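PDB 2R9Q: 2'-deoxycytidine 5'-triphosphate deaminase from Agrobacterium tumefaciens, which probably deaminates dCTP to dUTP, feeding the supply of thymidine nucleotide precursors. Local coordinates for residues L216-H224 with L253-V264. Residues are numbered along the deposited sequence; the frame is centred on the assembly and turned at random.
Sequences LIGYRGKHH and LILDPDEFYILV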
loop_
_atom_site.group_PDB
_atom_site.type_symbol
_atom_site.label_atom_id
_atom_site.label_comp_id
_atom_site.label_asym_id
_atom_site.label_seq_id
_atom_site.Cartn_x
_atom_site.Cartn_y
_atom_site.Cartn_z
ATOM N N LEU B 216 -4.173 -1.487 -28.848
ATOM C CA LEU B 216 -4.026 -2.297 -27.624
ATOM C C LEU B 216 -2.605 -2.841 -27.411
ATOM O O LEU B 216 -2.059 -3.510 -28.299
ATOM C CB LEU B 216 -5.033 -3.485 -27.647
ATOM C CG LEU B 216 -5.037 -4.480 -26.466
ATOM C CD1 LEU B 216 -5.661 -3.866 -25.221
ATOM C CD2 LEU B 216 -5.716 -5.818 -26.824
ATOM N N ILE B 217 -2.028 -2.559 -26.235
ATOM C CA ILE B 217 -0.674 -3.043 -25.891
ATOM C C ILE B 217 -0.701 -4.221 -24.891
ATOM O O ILE B 217 0.206 -5.020 -24.837
ATOM C CB ILE B 217 0.352 -1.908 -25.368
ATOM C CG1 ILE B 217 -0.046 -1.381 -24.011
ATOM C CG2 ILE B 217 0.634 -0.752 -26.359
ATOM C CD1 ILE B 217 0.839 -0.144 -23.616
ATOM N N GLY B 218 -1.757 -4.314 -24.108
ATOM C CA GLY B 218 -1.838 -5.279 -23.050
ATOM C C GLY B 218 -2.789 -4.892 -21.940
ATOM O O GLY B 218 -3.701 -4.101 -22.108
ATOM N N TYR B 219 -2.592 -5.500 -20.793
ATOM C CA TYR B 219 -3.540 -5.393 -19.700
ATOM C C TYR B 219 -2.802 -5.090 -18.396
ATOM O O TYR B 219 -1.686 -5.508 -18.212
ATOM C CB TYR B 219 -4.376 -6.677 -19.587
ATOM C CG TYR B 219 -5.265 -6.921 -20.802
ATOM C CD1 TYR B 219 -6.524 -6.348 -20.892
ATOM C CD2 TYR B 219 -4.816 -7.690 -21.862
ATOM C CE1 TYR B 219 -7.322 -6.559 -21.990
ATOM C CE2 TYR B 219 -5.602 -7.914 -22.990
ATOM C CZ TYR B 219 -6.852 -7.348 -23.046
ATOM O OH TYR B 219 -7.628 -7.557 -24.138
ATOM N N ARG B 220 -3.476 -4.335 -17.533
ATOM C CA ARG B 220 -3.146 -4.173 -16.141
ATOM C C ARG B 220 -4.245 -4.823 -15.261
ATOM O O ARG B 220 -5.441 -4.704 -15.527
ATOM C CB ARG B 220 -2.989 -2.690 -15.879
ATOM C CG ARG B 220 -2.622 -2.312 -14.504
ATOM C CD ARG B 220 -2.171 -0.885 -14.467
ATOM N NE ARG B 220 -3.230 -0.006 -14.941
ATOM C CZ ARG B 220 -3.041 1.182 -15.542
ATOM N NH1 ARG B 220 -1.819 1.676 -15.760
ATOM N NH2 ARG B 220 -4.099 1.889 -15.939
ATOM N N GLY B 221 -3.833 -5.560 -14.239
ATOM C CA GLY B 221 -4.770 -6.125 -13.259
ATOM C C GLY B 221 -5.527 -5.090 -12.431
ATOM O O GLY B 221 -4.988 -4.050 -12.081
ATOM N N LYS B 222 -6.792 -5.381 -12.158
ATOM C CA LYS B 222 -7.649 -4.528 -11.335
ATOM C C LYS B 222 -7.643 -4.961 -9.846
ATOM O O LYS B 222 -7.168 -6.040 -9.504
ATOM C CB LYS B 222 -9.072 -4.527 -11.872
ATOM C CG LYS B 222 -9.272 -3.839 -13.203
ATOM C CD LYS B 222 -10.764 -3.828 -13.587
ATOM C CE LYS B 222 -11.064 -2.821 -14.714
ATOM N NZ LYS B 222 -12.539 -2.675 -15.020
ATOM N N HIS B 223 -8.168 -4.103 -8.967
ATOM C CA HIS B 223 -8.170 -4.375 -7.523
ATOM C C HIS B 223 -9.585 -4.524 -6.968
ATOM O O HIS B 223 -10.552 -4.135 -7.564
ATOM C CB HIS B 223 -7.379 -3.311 -6.801
ATOM C CG HIS B 223 -5.974 -3.175 -7.298
ATOM N ND1 HIS B 223 -5.532 -2.072 -7.996
ATOM C CD2 HIS B 223 -4.919 -4.023 -7.227
ATOM C CE1 HIS B 223 -4.262 -2.240 -8.321
ATOM N NE2 HIS B 223 -3.866 -3.416 -7.865
ATOM N N HIS B 224 -9.731 -5.170 -5.849
ATOM C CA HIS B 224 -11.100 -5.409 -5.309
ATOM C C HIS B 224 -12.092 -6.100 -6.276
ATOM O O HIS B 224 -13.321 -5.849 -6.241
ATOM C CB HIS B 224 -11.668 -4.111 -4.739
ATOM C CG HIS B 224 -10.801 -3.510 -3.680
ATOM N ND1 HIS B 224 -10.795 -3.962 -2.376
ATOM C CD2 HIS B 224 -9.869 -2.534 -3.745
ATOM C CE1 HIS B 224 -9.921 -3.263 -1.673
ATOM N NE2 HIS B 224 -9.347 -2.385 -2.478
ATOM N N LEU B 253 5.731 2.647 -21.730
ATOM C CA LEU B 253 4.786 2.385 -20.673
ATOM C C LEU B 253 5.443 2.533 -19.322
ATOM O O LEU B 253 6.404 1.855 -19.044
ATOM C CB LEU B 253 4.282 0.942 -20.812
ATOM C CG LEU B 253 3.248 0.462 -19.810
ATOM C CD1 LEU B 253 1.958 1.298 -19.934
ATOM C CD2 LEU B 253 3.018 -1.061 -20.009
ATOM N N ILE B 254 4.888 3.382 -18.464
ATOM C CA ILE B 254 5.371 3.500 -17.086
ATOM C C ILE B 254 4.834 2.322 -16.283
ATOM O O ILE B 254 3.635 2.163 -16.092
ATOM C CB ILE B 254 5.027 4.876 -16.436
ATOM C CG1 ILE B 254 5.807 5.992 -17.169
ATOM C CG2 ILE B 254 5.317 4.878 -14.915
ATOM C CD1 ILE B 254 5.425 7.395 -16.767
ATOM N N LEU B 255 5.776 1.501 -15.846
ATOM C CA LEU B 255 5.550 0.389 -14.962
ATOM C C LEU B 255 5.566 0.829 -13.485
ATOM O O LEU B 255 6.635 1.054 -12.918
ATOM C CB LEU B 255 6.635 -0.668 -15.198
ATOM C CG LEU B 255 6.742 -1.416 -16.533
ATOM C CD1 LEU B 255 7.916 -2.393 -16.449
ATOM C CD2 LEU B 255 5.435 -2.123 -16.913
ATOM N N ASP B 256 4.366 0.916 -12.902
ATOM C CA ASP B 256 4.101 1.203 -11.480
ATOM C C ASP B 256 4.406 -0.087 -10.768
ATOM O O ASP B 256 3.901 -1.121 -11.183
ATOM C CB ASP B 256 2.610 1.662 -11.289
ATOM C CG ASP B 256 2.145 1.820 -9.787
ATOM O OD1 ASP B 256 2.701 1.189 -8.846
ATOM O OD2 ASP B 256 1.170 2.597 -9.557
ATOM N N PRO B 257 5.253 -0.038 -9.718
ATOM C CA PRO B 257 5.725 -1.288 -9.105
ATOM C C PRO B 257 4.633 -2.099 -8.371
ATOM O O PRO B 257 4.793 -3.309 -8.207
ATOM C CB PRO B 257 6.853 -0.826 -8.130
ATOM C CG PRO B 257 7.003 0.622 -8.310
ATOM C CD PRO B 257 5.808 1.149 -9.036
ATOM N N ASP B 258 3.548 -1.443 -7.951
ATOM C CA ASP B 258 2.403 -2.153 -7.325
ATOM C C ASP B 258 1.461 -2.844 -8.340
ATOM O O ASP B 258 0.592 -3.594 -7.954
ATOM C CB ASP B 258 1.548 -1.208 -6.455
ATOM C CG ASP B 258 2.378 -0.416 -5.413
ATOM O OD1 ASP B 258 2.150 0.831 -5.314
ATOM O OD2 ASP B 258 3.245 -1.031 -4.708
ATOM N N GLU B 259 1.628 -2.583 -9.623
ATOM C CA GLU B 259 0.768 -3.142 -10.625
ATOM C C GLU B 259 1.353 -4.379 -11.314
ATOM O O GLU B 259 2.513 -4.688 -11.219
ATOM C CB GLU B 259 0.424 -2.068 -11.651
ATOM C CG GLU B 259 -0.247 -0.796 -11.093
ATOM C CD GLU B 259 -1.642 -1.008 -10.526
ATOM O OE1 GLU B 259 -2.476 -1.729 -11.137
ATOM O OE2 GLU B 259 -1.936 -0.413 -9.469
ATOM N N PHE B 260 0.516 -5.131 -11.999
ATOM C CA PHE B 260 1.052 -6.144 -12.905
ATOM C C PHE B 260 0.462 -5.975 -14.277
ATOM O O PHE B 260 -0.661 -5.537 -14.426
ATOM C CB PHE B 260 0.936 -7.554 -12.288
ATOM C CG PHE B 260 -0.164 -8.391 -12.805
ATOM C CD1 PHE B 260 0.119 -9.454 -13.645
ATOM C CD2 PHE B 260 -1.468 -8.169 -12.397
ATOM C CE1 PHE B 260 -0.868 -10.240 -14.127
ATOM C CE2 PHE B 260 -2.487 -8.964 -12.856
ATOM C CZ PHE B 260 -2.199 -10.011 -13.726
ATOM N N TYR B 261 1.289 -6.251 -15.265
ATOM C CA TYR B 261 1.038 -5.939 -16.644
ATOM C C TYR B 261 1.146 -7.216 -17.485
ATOM O O TYR B 261 2.089 -7.974 -17.350
ATOM C CB TYR B 261 2.029 -4.875 -17.157
ATOM C CG TYR B 261 1.965 -3.533 -16.449
ATOM C CD1 TYR B 261 1.189 -2.501 -16.958
ATOM C CD2 TYR B 261 2.641 -3.314 -15.276
ATOM C CE1 TYR B 261 1.090 -1.291 -16.312
ATOM C CE2 TYR B 261 2.555 -2.109 -14.626
ATOM C CZ TYR B 261 1.774 -1.067 -15.146
ATOM O OH TYR B 261 1.699 0.201 -14.484
ATOM N N ILE B 262 0.171 -7.449 -18.357
ATOM C CA ILE B 262 0.256 -8.535 -19.335
ATOM C C ILE B 262 0.573 -7.879 -20.666
ATOM O O ILE B 262 -0.211 -7.101 -21.200
ATOM C CB ILE B 262 -1.050 -9.390 -19.451
ATOM C CG1 ILE B 262 -1.364 -10.087 -18.132
ATOM C CG2 ILE B 262 -0.924 -10.418 -20.552
ATOM C CD1 ILE B 262 -2.801 -10.592 -18.052
ATOM N N LEU B 263 1.745 -8.224 -21.181
ATOM C CA LEU B 263 2.305 -7.601 -22.348
ATOM C C LEU B 263 2.786 -8.646 -23.345
ATOM O O LEU B 263 2.813 -9.850 -23.056
ATOM C CB LEU B 263 3.442 -6.652 -21.934
ATOM C CG LEU B 263 3.085 -5.465 -21.033
ATOM C CD1 LEU B 263 4.362 -4.820 -20.545
ATOM C CD2 LEU B 263 2.176 -4.467 -21.761
ATOM N N VAL B 264 3.151 -8.172 -24.536
ATOM C CA VAL B 264 3.520 -9.054 -25.643
ATOM C C VAL B 264 4.914 -8.759 -26.259
ATOM O O VAL B 264 5.330 -7.619 -26.412
ATOM C CB VAL B 264 2.330 -9.196 -26.715
ATOM C CG1 VAL B 264 1.454 -7.985 -26.740
ATOM C CG2 VAL B 264 2.845 -9.536 -28.092
HETATM O O HOH W 1 2.890 -5.423 -25.146
HETATM O O HOH W 2 -2.350 -4.412 -11.343
#
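Y219 and I262 face each other as a hydrogen-bonded antiparallel pair: Y219 N donates to I262 O at 2.9 Å, and I262 N returns a 2.7 Å bond to Y219 O. They join strand 216-221 to strand 261-269 within an antiparallel sheet of the C-terminal dCTP deaminase domain, which belongs to the dUTPase clan. A third bond, G221 N to F260 O, continues the ladder. At its ends, one water links I217 O with V264 N, and another gives its hydrogens to G221 O and E259 OE1 while accepting from F260 N, 3.0 Å away. The type I turn D256-E259, with an Asx turn in which D256 OD1 accepts from D258 N, precedes the second strand. Y261 OH takes a straight 3.2 Å bond from D256 N, tying the strand back to the turn. R220 extends beside the Y261 ring, CG anti to its backbone N (chi1 -179°), and lays CD 3.8 Å from Y261 CE1; bent at chi3, its NH2 forms a salt bridge with E243 OE1 on neighbouring strand 242-246. E259 curls back at chi2 (-67°), setting OE1 against R220 CG, while OE2 meets the ring edge of H223 at CE1, 3.2 Å away, ring and carboxylate planes 78° apart. On the other face, Y219 and I262 pack through their CB atoms, and Y219 OH bonds to the backbone of a bound peptide. Beyond G218, I217 CD1 reaches L253 CD1 at 4.1 Å.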